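Local coordinates for TRAP-T family transporter, DctP (Periplasmic binding) subunit (PDB 4PF8), which binds beta-D-galacturonate and probably delivers it to the membrane subunits of a TRAP transporter, at residues V254-A257 with G258-T262; A275-K278 with I279-G283. All coordinates share one frame; numbering follows the deposited sequence.

Interaction 1 of 2, residues V254-A257 with G258-T262; sequences VKTA and GKNST
Gly-258 O is gripped by three donors from the following turn. Thr-262 supplies two of them, its backbone N and its OG1, which stands above the carbonyl plane at 2.9 Å from Gly-258 O. The third is Ser-261 OG, 3.0 Å from Gly-258 O. With chi1 at 82°, this hydroxyl sits between its own backbone N and carbonyl carbon and swings back to the preceding turn. Buried, it is satisfied by both Gly-258 O and Tyr-141 OH, which is why a short polar side chain fits. At its other end Gly-258 donates from N to Val-254 O (2.8 Å).

On the side turned to helix 37-52, Thr-256 and Asn-260 run alongside one another in the same direction. The methyl CG2 of Thr-256 rests 3.7 Å from Asn-260 ND2, while Thr-256 O takes a nearly straight bond from Asn-260 N (2.9 Å, 170° at the hydrogen). Thr-256 OG1 turns back to Glu-252 O, a common way for threonine to satisfy its hydroxyl inside a helix. Asn-260 ND2 reaches Glu-48 of helix 37-52, and an alanine here would probably leave that carboxylate without its amide partner and uncover the Thr-256 methyl. Ala-257, small enough for close approach, meets Phe-45, Glu-48 and Val-49 of the same helix. Buried Val-254, Ala-257 and Ser-261 against exposed Lys-255, Thr-256 and Lys-259 are typical of an amphipathic alpha helix that packs on a sheet and on helix 37-52, here the long helix 248-282 of this solute-binding fold.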
loop_
_atom_site.group_PDB
_atom_site.type_symbol
_atom_site.label_atom_id
_atom_site.label_comp_id
_atom_site.label_asym_id
_atom_site.label_seq_id
_atom_site.Cartn_x
_atom_site.Cartn_y
_atom_site.Cartn_z
ATOM N N VAL A 254 13.278 -7.610 17.840
ATOM C CA VAL A 254 12.727 -7.282 16.528
ATOM C C VAL A 254 11.242 -6.928 16.603
ATOM O O VAL A 254 10.790 -5.957 15.996
ATOM C CB VAL A 254 12.972 -8.446 15.541
ATOM C CG1 VAL A 254 12.097 -8.311 14.278
ATOM C CG2 VAL A 254 14.445 -8.493 15.168
ATOM N N LYS A 255 10.484 -7.700 17.360
ATOM C CA LYS A 255 9.062 -7.435 17.501
ATOM C C LYS A 255 8.816 -6.088 18.180
ATOM O O LYS A 255 7.938 -5.335 17.752
ATOM C CB LYS A 255 8.375 -8.587 18.244
ATOM C CG LYS A 255 8.314 -9.847 17.388
ATOM C CD LYS A 255 7.371 -10.906 17.945
ATOM C CE LYS A 255 6.941 -11.858 16.834
ATOM N NZ LYS A 255 6.603 -13.223 17.335
ATOM N N THR A 256 9.606 -5.768 19.208
ATOM C CA THR A 256 9.444 -4.500 19.920
ATOM C C THR A 256 9.819 -3.329 19.005
ATOM O O THR A 256 9.105 -2.318 18.925
ATOM C CB THR A 256 10.311 -4.464 21.177
ATOM O OG1 THR A 256 9.843 -5.454 22.102
ATOM C CG2 THR A 256 10.245 -3.103 21.843
ATOM N N ALA A 257 10.930 -3.470 18.304
ATOM C CA ALA A 257 11.369 -2.435 17.382
ATOM C C ALA A 257 10.357 -2.240 16.265
ATOM O O ALA A 257 10.131 -1.114 15.811
ATOM C CB ALA A 257 12.737 -2.801 16.790
ATOM N N GLY A 258 9.740 -3.323 15.819
ATOM C CA GLY A 258 8.724 -3.238 14.772
ATOM C C GLY A 258 7.532 -2.438 15.243
ATOM O O GLY A 258 7.037 -1.560 14.525
ATOM N N LYS A 259 7.086 -2.717 16.462
ATOM C CA LYS A 259 5.945 -1.998 17.032
ATOM C C LYS A 259 6.270 -0.525 17.223
ATOM O O LYS A 259 5.473 0.349 16.858
ATOM C CB LYS A 259 5.534 -2.628 18.362
ATOM C CG LYS A 259 4.214 -2.111 18.902
ATOM C CD LYS A 259 4.426 -1.153 20.044
ATOM C CE LYS A 259 3.098 -0.849 20.750
ATOM N NZ LYS A 259 2.082 -0.341 19.807
ATOM N N ASN A 260 7.440 -0.223 17.772
ATOM C CA ASN A 260 7.834 1.168 17.957
ATOM C C ASN A 260 7.909 1.908 16.622
ATOM O O ASN A 260 7.509 3.066 16.522
ATOM C CB ASN A 260 9.177 1.260 18.702
ATOM C CG ASN A 260 9.064 0.861 20.154
ATOM O OD1 ASN A 260 8.005 0.968 20.762
ATOM N ND2 ASN A 260 10.170 0.406 20.720
ATOM N N SER A 261 8.408 1.231 15.587
ATOM C CA SER A 261 8.583 1.883 14.287
ATOM C C SER A 261 7.238 2.123 13.612
ATOM O O SER A 261 7.093 3.070 12.854
ATOM C CB SER A 261 9.508 1.062 13.397
ATOM O OG SER A 261 8.826 0.022 12.766
ATOM N N THR A 262 6.266 1.269 13.913
ATOM C CA THR A 262 4.905 1.434 13.387
ATOM C C THR A 262 4.241 2.638 14.046
ATOM O O THR A 262 3.586 3.452 13.377
ATOM C CB THR A 262 4.069 0.163 13.618
ATOM O OG1 THR A 262 4.687 -0.942 12.955
ATOM C CG2 THR A 262 2.658 0.315 13.079
#

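Interaction 2 of 2, residues A275-K278 with I279-G283; sequences ASMK and IIMDG
The Lys-278 side chain runs across that of Asp-282 at a slant, with Lys-278 CG 3.7 Å from Asp-282 OD2. Extended from chi1 (-169°) through chi3 and bent only at chi4, it brings NZ to 3.0 Å from Asp-282 OD2, on the syn lone pair, in an i to i+4 salt bridge. A water that donates to Asp-282 OD1 also touches Lys-278 NZ, weakly. A long lysine and a short aspartate, both charged, suit this exposed face, and the lysine probably offsets the negative charge of an aspartate set close to the carbonyl end of a helix.

Beside them Met-277, a selenomethionine, folds its chain over so that CE lies 4.2 Å from CG of Met-281, also a selenomethionine, and 4.4 Å from CG2 of Ile-280. Sound i to i+4 bonds reach Asp-282 N; that from Gly-283 N to Ile-279 O is weak, and Gly-283 is the first to leave helical angles. Ser-276 OG bonds Glu-213 of helix 209-214, and also Arg-272 of its own helix. Met-277 touches Pro-209 and Ile-280 meets Tyr-212 of helix 209-214. Ile-280 and Met-281 also lean on Val-287, joining the end of helix 248-282 to strand 286-289.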
loop_
_atom_site.group_PDB
_atom_site.type_symbol
_atom_site.label_atom_id
_atom_site.label_comp_id
_atom_site.label_asym_id
_atom_site.label_seq_id
_atom_site.Cartn_x
_atom_site.Cartn_y
_atom_site.Cartn_z
ATOM N N ALA A 275 1.163 17.825 4.647
ATOM C CA ALA A 275 2.253 18.562 4.020
ATOM C C ALA A 275 2.247 18.326 2.505
ATOM O O ALA A 275 2.454 19.255 1.719
ATOM C CB ALA A 275 3.576 18.147 4.613
ATOM N N SER A 276 1.979 17.095 2.105
ATOM C CA SER A 276 1.925 16.777 0.679
ATOM C C SER A 276 0.715 17.456 0.027
ATOM O O SER A 276 0.838 17.995 -1.074
ATOM C CB SER A 276 1.875 15.267 0.445
ATOM O OG SER A 276 3.140 14.703 0.693
HETATM N N MSE A 277 -0.448 17.429 0.681
HETATM C CA MSE A 277 -1.614 18.155 0.177
HETATM C C MSE A 277 -1.298 19.630 -0.037
HETATM O O MSE A 277 -1.696 20.215 -1.044
HETATM C CB MSE A 277 -2.798 18.015 1.128
HETATM C CG MSE A 277 -3.482 16.673 1.097
HETATM SE SE MSE A 277 -4.352 16.251 -0.640
HETATM C CE MSE A 277 -4.615 17.879 -1.278
ATOM N N LYS A 278 -0.590 20.241 0.907
ATOM C CA LYS A 278 -0.209 21.641 0.749
ATOM C C LYS A 278 0.687 21.861 -0.484
ATOM O O LYS A 278 0.501 22.814 -1.246
ATOM C CB LYS A 278 0.476 22.155 2.021
ATOM C CG LYS A 278 0.663 23.661 2.021
ATOM C CD LYS A 278 1.282 24.137 3.303
ATOM C CE LYS A 278 1.293 25.653 3.361
ATOM N NZ LYS A 278 2.112 26.257 2.264
ATOM N N ILE A 279 1.659 20.977 -0.676
ATOM C CA ILE A 279 2.556 21.054 -1.831
ATOM C C ILE A 279 1.764 20.929 -3.137
ATOM O O ILE A 279 1.990 21.678 -4.101
ATOM C CB ILE A 279 3.638 19.966 -1.729
ATOM C CG1 ILE A 279 4.609 20.319 -0.606
ATOM C CG2 ILE A 279 4.404 19.808 -3.045
ATOM C CD1 ILE A 279 5.478 19.194 -0.194
ATOM N N ILE A 280 0.843 19.975 -3.159
ATOM C CA ILE A 280 0.004 19.699 -4.319
ATOM C C ILE A 280 -0.806 20.931 -4.658
ATOM O O ILE A 280 -0.834 21.387 -5.818
ATOM C CB ILE A 280 -0.927 18.489 -3.991
ATOM C CG1 ILE A 280 -0.100 17.186 -4.029
ATOM C CG2 ILE A 280 -2.155 18.438 -4.884
ATOM C CD1 ILE A 280 -0.797 16.031 -3.278
HETATM N N MSE A 281 -1.428 21.530 -3.653
HETATM C CA MSE A 281 -2.286 22.679 -3.918
HETATM C C MSE A 281 -1.448 23.887 -4.325
HETATM O O MSE A 281 -1.823 24.638 -5.241
HETATM C CB MSE A 281 -3.167 22.972 -2.711
HETATM C CG MSE A 281 -4.167 21.839 -2.450
HETATM SE SE MSE A 281 -5.390 22.214 -0.988
HETATM C CE MSE A 281 -4.135 22.185 0.457
ATOM N N ASP A 282 -0.303 24.070 -3.676
ATOM C CA ASP A 282 0.573 25.201 -3.993
ATOM C C ASP A 282 1.209 25.030 -5.387
ATOM O O ASP A 282 1.668 26.000 -5.994
ATOM C CB ASP A 282 1.696 25.329 -2.968
ATOM C CG ASP A 282 1.230 25.843 -1.610
ATOM O OD1 ASP A 282 0.075 26.291 -1.471
ATOM O OD2 ASP A 282 2.055 25.789 -0.671
ATOM N N GLY A 283 1.230 23.804 -5.878
ATOM C CA GLY A 283 1.799 23.485 -7.176
ATOM C C GLY A 283 0.811 23.581 -8.327
ATOM O O GLY A 283 1.129 23.206 -9.454
HETATM O O HOH W 1 -0.920 27.195 1.186
#

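How the interactions relate
Both interactions lie on helix 248-282 and follow in series, so neither encloses nor crosses the other; each consists of i to i+4 links within a continuous stretch of helix and closes no long loop. From the N terminus, interaction 1 comes first, near the start of the helix, where it packs on helix 37-52 and on strands 135-141 and 234-239 of the five-stranded sheet. Interaction 2 comes at the far end, beside helix 209-214 and strand 286-289 of the four-stranded sheet. The centres of interactions 1 and 2 are about 31 Å apart. The single helix thus spans between the two sheet-centred parts, consistent with the long helix that bridges both lobes in TRAP solute-binding proteins.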